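Local atomic coordinates of orotidine 5'-phosphate decarboxylase (Sulfolobus solfataricus, PDB entry 4DBD), a protein that probably catalyses the decarboxylation of orotidine 5'-monophosphate to uridine 5'-monophosphate, the last step of de novo UMP synthesis, as a homodimeric TIM barrel. Residues 42-45 with 46-50; 86-90 with 91-95; 204-207 with 208-212. One frame throughout, in Å; residues are numbered along the deposited sequence.

How the contacts relate
The three local contacts lie at separate places in the outer helical layer of a TIM barrel, whose active site is at the C-terminal ends of the strands. Contact 1 lies on helix 41-48, contact 2 where the loop after strand 81-85 enters helix 90-103, and contact 3 on helix 196-210. They do not touch: the centres of contacts 1 and 2 are about 30 Å apart, and those of contacts 2 and 3, on opposite sides of the chain's centre, about 37 Å. Contact 2 approaches the predicted active site, with the side chain of Ser-93 about 6 Å from that of Asp-64, and alone meets the second subunit. Contact 3 adjoins the predicted substrate-binding loop through Gly-174 and Tyr-173.

Contact 1: 42-45 with 46-50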
loop_
_atom_site.group_PDB
_atom_site.type_symbol
_atom_site.label_atom_id
_atom_site.label_comp_id
_atom_site.label_asym_id
_atom_site.label_seq_id
_atom_site.Cartn_x
_atom_site.Cartn_y
_atom_site.Cartn_z
ATOM N N ASP A 42 -18.275 -0.135 5.331
ATOM C CA ASP A 42 -19.433 -0.823 5.883
ATOM C C ASP A 42 -20.041 -1.765 4.865
ATOM O O ASP A 42 -20.262 -2.943 5.161
ATOM C CB ASP A 42 -20.483 0.173 6.378
ATOM C CG ASP A 42 -20.101 0.806 7.702
ATOM O OD1 ASP A 42 -19.309 0.191 8.456
ATOM O OD2 ASP A 42 -20.595 1.918 7.984
ATOM N N LYS A 43 -20.295 -1.254 3.664
ATOM C CA LYS A 43 -20.850 -2.083 2.598
ATOM C C LYS A 43 -19.917 -3.222 2.221
ATOM O O LYS A 43 -20.367 -4.307 1.855
ATOM C CB LYS A 43 -21.189 -1.239 1.371
ATOM C CG LYS A 43 -22.379 -0.313 1.602
ATOM C CD LYS A 43 -23.658 -1.113 1.770
ATOM C CE LYS A 43 -24.560 -0.496 2.836
ATOM N NZ LYS A 43 -25.908 -1.134 2.872
ATOM N N THR A 44 -18.612 -2.993 2.315
ATOM C CA THR A 44 -17.686 -4.061 1.978
ATOM C C THR A 44 -17.796 -5.206 2.990
ATOM O O THR A 44 -17.833 -6.372 2.610
ATOM C CB THR A 44 -16.218 -3.563 1.865
ATOM O OG1 THR A 44 -16.115 -2.634 0.777
ATOM C CG2 THR A 44 -15.296 -4.737 1.597
ATOM N N ARG A 45 -17.867 -4.872 4.276
ATOM C CA ARG A 45 -17.983 -5.885 5.323
ATOM C C ARG A 45 -19.279 -6.695 5.195
ATOM O O ARG A 45 -19.277 -7.924 5.314
ATOM C CB ARG A 45 -17.887 -5.232 6.712
ATOM C CG ARG A 45 -16.510 -4.660 7.044
ATOM C CD ARG A 45 -16.413 -4.190 8.492
ATOM N NE ARG A 45 -15.025 -4.060 8.946
ATOM C CZ ARG A 45 -14.372 -4.983 9.656
ATOM N NH1 ARG A 45 -14.975 -6.115 10.016
ATOM N NH2 ARG A 45 -13.116 -4.774 10.016
ATOM N N GLU A 46 -20.384 -5.996 4.952
ATOM C CA GLU A 46 -21.675 -6.646 4.745
ATOM C C GLU A 46 -21.612 -7.654 3.600
ATOM O O GLU A 46 -22.121 -8.767 3.702
ATOM C CB GLU A 46 -22.743 -5.594 4.449
ATOM C CG GLU A 46 -24.114 -6.185 4.190
ATOM C CD GLU A 46 -25.194 -5.132 4.067
ATOM O OE1 GLU A 46 -24.874 -3.930 4.169
ATOM O OE2 GLU A 46 -26.368 -5.508 3.868
ATOM N N LEU A 47 -20.981 -7.253 2.503
ATOM C CA LEU A 47 -20.886 -8.102 1.325
ATOM C C LEU A 47 -20.239 -9.456 1.622
ATOM O O LEU A 47 -20.595 -10.470 1.019
ATOM C CB LEU A 47 -20.093 -7.376 0.226
ATOM C CG LEU A 47 -20.098 -8.028 -1.159
ATOM C CD1 LEU A 47 -21.517 -8.246 -1.653
ATOM C CD2 LEU A 47 -19.305 -7.193 -2.159
ATOM N N LEU A 48 -19.286 -9.469 2.554
ATOM C CA LEU A 48 -18.463 -10.654 2.794
ATOM C C LEU A 48 -18.955 -11.583 3.901
ATOM O O LEU A 48 -18.352 -12.626 4.151
ATOM C CB LEU A 48 -17.024 -10.225 3.100
ATOM C CG LEU A 48 -16.283 -9.632 1.907
ATOM C CD1 LEU A 48 -15.014 -8.941 2.365
ATOM C CD2 LEU A 48 -15.973 -10.712 0.878
ATOM N N ILE A 49 -20.050 -11.210 4.553
ATOM C CA ILE A 49 -20.461 -11.870 5.794
ATOM C C ILE A 49 -20.800 -13.362 5.708
ATOM O O ILE A 49 -20.182 -14.172 6.402
ATOM C CB ILE A 49 -21.604 -11.104 6.481
ATOM C CG1 ILE A 49 -21.028 -9.938 7.290
ATOM C CG2 ILE A 49 -22.398 -12.035 7.388
ATOM C CD1 ILE A 49 -22.080 -9.045 7.925
ATOM N N GLY A 50 -21.763 -13.732 4.871
ATOM C CA GLY A 50 -22.224 -15.112 4.836
ATOM C C GLY A 50 -21.348 -16.093 4.068
ATOM O O GLY A 50 -21.533 -17.308 4.170
#
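Asp-42 O and Lys-43 O receive Glu-46 N and Leu-47 N in regular i to i+4 helical bonds, the first at 3.1 Å and almost straight, whereas Leu-48 N divides itself between two carbonyls. Its bond to Thr-44 O is weak, and it meets Arg-45 O at 3.2 Å from above the carbonyl plane, an i to i+3 approach. Ile-49 lays CG1 against the same oxygen, 3.3 Å from Arg-45 O. On the outer surface, Lys-43 and Glu-46 run side by side and point the same way, closing a salt bridge of 3.3 Å between Lys-43 NZ and Glu-46 OE1. The ammonium comes to the syn side of the carboxylate, 22° out of its plane. Glu-46 reaches it with an extended chain whose CG stands opposite the backbone N (chi1 179°), while Lys-43 bends at chi2 and chi3 to bring its end back. This is one of the helices that lead from strand 28-32 to strand 55-62 in the TIM barrel, and its buried side faces inward: Thr-44 CG2 lies 4.3 Å from Leu-48 CD1, both residues resting on Val-31, with Thr-44 also touching helix 33-39. Thr-44 OG1 is hydrogen-bonded to Gly-40 O one turn back. Arg-45, whose side chain lies against Ser-77 and Phe-78, gives NH2 to Arg-75 O.

Contact 2: 86-90 with 91-95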
loop_
_atom_site.group_PDB
_atom_site.type_symbol
_atom_site.label_atom_id
_atom_site.label_comp_id
_atom_site.label_asym_id
_atom_site.label_seq_id
_atom_site.Cartn_x
_atom_site.Cartn_y
_atom_site.Cartn_z
ATOM N N SER A 86 7.086 -7.669 0.990
ATOM C CA SER A 86 8.347 -8.058 1.620
ATOM C C SER A 86 9.369 -6.931 1.629
ATOM O O SER A 86 10.154 -6.811 2.572
ATOM C CB SER A 86 8.984 -9.241 0.871
ATOM O OG SER A 86 8.163 -10.388 0.914
ATOM N N PHE A 87 9.374 -6.102 0.582
ATOM C CA PHE A 87 10.486 -5.157 0.388
ATOM C C PHE A 87 10.631 -4.122 1.505
ATOM O O PHE A 87 11.703 -3.521 1.674
ATOM C CB PHE A 87 10.441 -4.485 -1.000
ATOM C CG PHE A 87 9.410 -3.392 -1.132
ATOM C CD1 PHE A 87 9.689 -2.098 -0.711
ATOM C CD2 PHE A 87 8.183 -3.650 -1.717
ATOM C CE1 PHE A 87 8.737 -1.088 -0.842
ATOM C CE2 PHE A 87 7.236 -2.652 -1.853
ATOM C CZ PHE A 87 7.512 -1.371 -1.415
ATOM N N ILE A 88 9.574 -3.942 2.291
ATOM C CA ILE A 88 9.627 -2.985 3.408
ATOM C C ILE A 88 10.513 -3.441 4.564
ATOM O O ILE A 88 10.912 -2.631 5.402
ATOM C CB ILE A 88 8.234 -2.643 3.944
ATOM C CG1 ILE A 88 7.557 -3.884 4.513
ATOM C CG2 ILE A 88 7.374 -2.024 2.834
ATOM C CD1 ILE A 88 6.097 -3.633 4.856
ATOM N N GLY A 89 10.794 -4.738 4.627
ATOM C CA GLY A 89 11.743 -5.238 5.599
ATOM C C GLY A 89 11.129 -5.582 6.940
ATOM O O GLY A 89 9.912 -5.461 7.153
ATOM N N VAL A 90 11.982 -5.997 7.870
ATOM C CA VAL A 90 11.500 -6.616 9.100
ATOM C C VAL A 90 11.421 -5.643 10.283
ATOM O O VAL A 90 10.340 -5.322 10.764
ATOM C CB VAL A 90 12.372 -7.848 9.459
ATOM C CG1 VAL A 90 11.958 -8.453 10.814
ATOM C CG2 VAL A 90 12.305 -8.889 8.336
ATOM N N LYS A 91 12.568 -5.161 10.745
ATOM C CA LYS A 91 12.604 -4.405 11.992
ATOM C C LYS A 91 11.780 -3.127 11.938
ATOM O O LYS A 91 12.056 -2.233 11.132
ATOM C CB LYS A 91 14.055 -4.088 12.381
ATOM C CG LYS A 91 14.763 -5.227 13.095
ATOM C CD LYS A 91 14.602 -6.524 12.314
ATOM C CE LYS A 91 15.852 -7.396 12.369
ATOM N NZ LYS A 91 15.918 -8.318 11.183
ATOM N N GLY A 92 10.760 -3.044 12.790
ATOM C CA GLY A 92 9.942 -1.845 12.880
ATOM C C GLY A 92 8.870 -1.780 11.802
ATOM O O GLY A 92 8.191 -0.763 11.643
ATOM N N SER A 93 8.723 -2.867 11.056
ATOM C CA SER A 93 7.700 -2.945 10.012
ATOM C C SER A 93 7.048 -4.325 10.045
ATOM O O SER A 93 6.096 -4.546 10.789
ATOM C CB SER A 93 8.307 -2.616 8.648
ATOM O OG SER A 93 7.345 -2.678 7.608
ATOM N N LEU A 94 7.567 -5.278 9.277
ATOM C CA LEU A 94 6.920 -6.585 9.246
ATOM C C LEU A 94 6.959 -7.363 10.569
ATOM O O LEU A 94 6.037 -8.136 10.857
ATOM C CB LEU A 94 7.442 -7.434 8.085
ATOM C CG LEU A 94 7.027 -6.927 6.702
ATOM C CD1 LEU A 94 7.829 -7.648 5.635
ATOM C CD2 LEU A 94 5.510 -7.108 6.469
ATOM N N ASP A 95 7.997 -7.182 11.384
ATOM C CA ASP A 95 8.010 -7.923 12.653
ATOM C C ASP A 95 6.830 -7.536 13.546
ATOM O O ASP A 95 6.163 -8.398 14.121
ATOM C CB ASP A 95 9.361 -7.850 13.399
ATOM C CG ASP A 95 9.791 -6.426 13.746
ATOM O OD1 ASP A 95 9.040 -5.463 13.495
ATOM O OD2 ASP A 95 10.898 -6.277 14.307
#
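The flat carbonyl group of Val-90 is gripped on both faces: Ser-93 N reaches its oxygen from one side at 3.0 Å and Asp-95 N from the opposite side at 3.1 Å. Close by is a second flat group, the Asp-95 carboxylate, whose OD1 takes Gly-92 N on its syn side, 33° out of plane. With CG held between its backbone N and carbonyl carbon (chi1 59°), Asp-95 folds back over the turn, bringing OD1 to 3.0 Å from Val-90 O, two acceptors without a bond. Gly-89, the N-cap, gives its O to Leu-94 N in the carbonyl plane; this bond and that from Asp-95 N to Val-90 O each span five residues, the mark of the pi-type turn opening helix 90-103. Beneath it Ile-88 crosses Leu-94 at about a right angle, CG1 to CG 3.8 Å, and sets CD1 3.2 Å from Ser-93 OG. An alanine in place of Asp-95 would probably deprive Gly-92 N of its side-chain acceptor and let the turn at Gly-92, where phi is positive, shift more easily. Ile-88 O accepts His-116 NE2 of the second subunit, so the loop also meets the dimer interface. Because Ser-93 OG is hydrogen-bonded to the backbone O of Asp-64, a predicted active-site residue, Ser-93 probably helps fix the backbone there from the second shell, without touching the carboxylate.

Contact 3: 204-207 with 208-212; sequences NKII and EDKVM
Four backbone hydrogen bonds, each i to i+4, join Asn-204, Lys-205, Ile-206 and Ile-207 to Glu-208, Asp-209, Lys-210 and Val-211. The last is the shortest, 2.8 Å from Val-211 N to Ile-207 O, and the one from Lys-210 N to Ile-206 O is nearly straight at 172°. The apolar part is small: Ile-207 CG2 touches Val-211 CG2 at 4.0 Å, the two side chains passing at a slant. In helix 196-210, the last helix of the TIM barrel, Ile-207 is buried against Val-6 of the first strand, while Val-211, four residues on, touches Val-177 of helix 175-179. Among the charged residues, Lys-210 runs alongside Ile-206, pointing the same way, with NZ 3.2 Å from Ile-206 CG2. Its chain bends at chi2 and chi4, and the ammonium is hydrogen-bonded to the backbone O of Tyr-173, in the loop predicted to bind substrate. The two acidic side chains lie close to the helix backbone without bonding to it. Glu-208 has CG wedged between its own N and carbonyl carbon (chi1 61°), 3.3 Å from Lys-205 O; Asp-209 OD2 stands 3.3 Å from Lys-205 O, an acceptor facing an acceptor. At the other end the Asn-204 amide is bonded through both its polar atoms, OD1 to Ser-4 OG and ND2 to Glu-25 O.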
loop_
_atom_site.group_PDB
_atom_site.type_symbol
_atom_site.label_atom_id
_atom_site.label_comp_id
_atom_site.label_asym_id
_atom_site.label_seq_id
_atom_site.Cartn_x
_atom_site.Cartn_y
_atom_site.Cartn_z
ATOM N N ASN A 204 -12.252 -22.797 -13.934
ATOM C CA ASN A 204 -12.057 -23.944 -13.063
ATOM C C ASN A 204 -11.833 -25.212 -13.880
ATOM O O ASN A 204 -10.934 -26.004 -13.571
ATOM C CB ASN A 204 -13.237 -24.124 -12.099
ATOM C CG ASN A 204 -13.140 -23.224 -10.878
ATOM O OD1 ASN A 204 -12.051 -22.791 -10.494
ATOM N ND2 ASN A 204 -14.284 -22.945 -10.257
ATOM N N LYS A 205 -12.638 -25.403 -14.923
ATOM C CA LYS A 205 -12.477 -26.582 -15.780
ATOM C C LYS A 205 -11.105 -26.599 -16.447
ATOM O O LYS A 205 -10.430 -27.624 -16.467
ATOM C CB LYS A 205 -13.577 -26.652 -16.849
ATOM C CG LYS A 205 -14.975 -26.913 -16.304
ATOM C CD LYS A 205 -15.964 -27.062 -17.454
ATOM C CE LYS A 205 -17.395 -26.815 -17.005
ATOM N NZ LYS A 205 -18.098 -25.947 -17.992
ATOM N N ILE A 206 -10.702 -25.459 -17.005
ATOM C CA ILE A 206 -9.389 -25.338 -17.636
ATOM C C ILE A 206 -8.276 -25.720 -16.672
ATOM O O ILE A 206 -7.331 -26.439 -17.022
ATOM C CB ILE A 206 -9.140 -23.902 -18.146
ATOM C CG1 ILE A 206 -10.046 -23.600 -19.344
ATOM C CG2 ILE A 206 -7.677 -23.712 -18.536
ATOM C CD1 ILE A 206 -10.159 -22.114 -19.678
ATOM N N ILE A 207 -8.386 -25.237 -15.444
ATOM C CA ILE A 207 -7.346 -25.478 -14.463
ATOM C C ILE A 207 -7.274 -26.943 -14.040
ATOM O O ILE A 207 -6.186 -27.508 -13.967
ATOM C CB ILE A 207 -7.517 -24.562 -13.234
ATOM C CG1 ILE A 207 -7.247 -23.114 -13.642
ATOM C CG2 ILE A 207 -6.578 -24.994 -12.108
ATOM C CD1 ILE A 207 -7.464 -22.096 -12.546
ATOM N N GLU A 208 -8.424 -27.562 -13.776
ATOM C CA GLU A 208 -8.428 -28.955 -13.333
ATOM C C GLU A 208 -7.996 -29.913 -14.446
ATOM O O GLU A 208 -7.585 -31.043 -14.171
ATOM C CB GLU A 208 -9.786 -29.363 -12.739
ATOM C CG GLU A 208 -10.966 -29.270 -13.695
ATOM C CD GLU A 208 -12.066 -30.278 -13.371
ATOM O OE1 GLU A 208 -11.931 -31.011 -12.367
ATOM O OE2 GLU A 208 -13.064 -30.347 -14.127
ATOM N N ASP A 209 -8.086 -29.459 -15.695
ATOM C CA ASP A 209 -7.545 -30.223 -16.822
ATOM C C ASP A 209 -6.019 -30.124 -16.855
ATOM O O ASP A 209 -5.323 -31.137 -16.926
ATOM C CB ASP A 209 -8.122 -29.730 -18.151
ATOM C CG ASP A 209 -9.581 -30.129 -18.352
ATOM O OD1 ASP A 209 -10.057 -31.062 -17.668
ATOM O OD2 ASP A 209 -10.253 -29.507 -19.208
ATOM N N LYS A 210 -5.514 -28.893 -16.810
ATOM C CA LYS A 210 -4.078 -28.628 -16.772
ATOM C C LYS A 210 -3.391 -29.298 -15.585
ATOM O O LYS A 210 -2.405 -30.018 -15.750
ATOM C CB LYS A 210 -3.814 -27.122 -16.721
ATOM C CG LYS A 210 -3.946 -26.403 -18.052
ATOM C CD LYS A 210 -2.886 -25.306 -18.168
ATOM C CE LYS A 210 -3.151 -24.401 -19.361
ATOM N NZ LYS A 210 -4.541 -23.840 -19.359
ATOM N N VAL A 211 -3.907 -29.040 -14.386
ATOM C CA VAL A 211 -3.395 -29.663 -13.172
ATOM C C VAL A 211 -3.200 -31.156 -13.389
ATOM O O VAL A 211 -2.287 -31.765 -12.834
ATOM C CB VAL A 211 -4.359 -29.446 -11.983
ATOM C CG1 VAL A 211 -4.229 -30.570 -10.965
ATOM C CG2 VAL A 211 -4.115 -28.092 -11.333
ATOM N N MET A 212 -4.066 -31.737 -14.211
ATOM C CA MET A 212 -4.010 -33.163 -14.502
ATOM C C MET A 212 -3.456 -33.421 -15.903
ATOM O O MET A 212 -2.428 -34.079 -16.063
ATOM C CB MET A 212 -5.401 -33.780 -14.361
ATOM C CG MET A 212 -6.057 -33.531 -13.011
ATOM S SD MET A 212 -5.009 -34.019 -11.624
ATOM C CE MET A 212 -5.767 -35.570 -11.136
#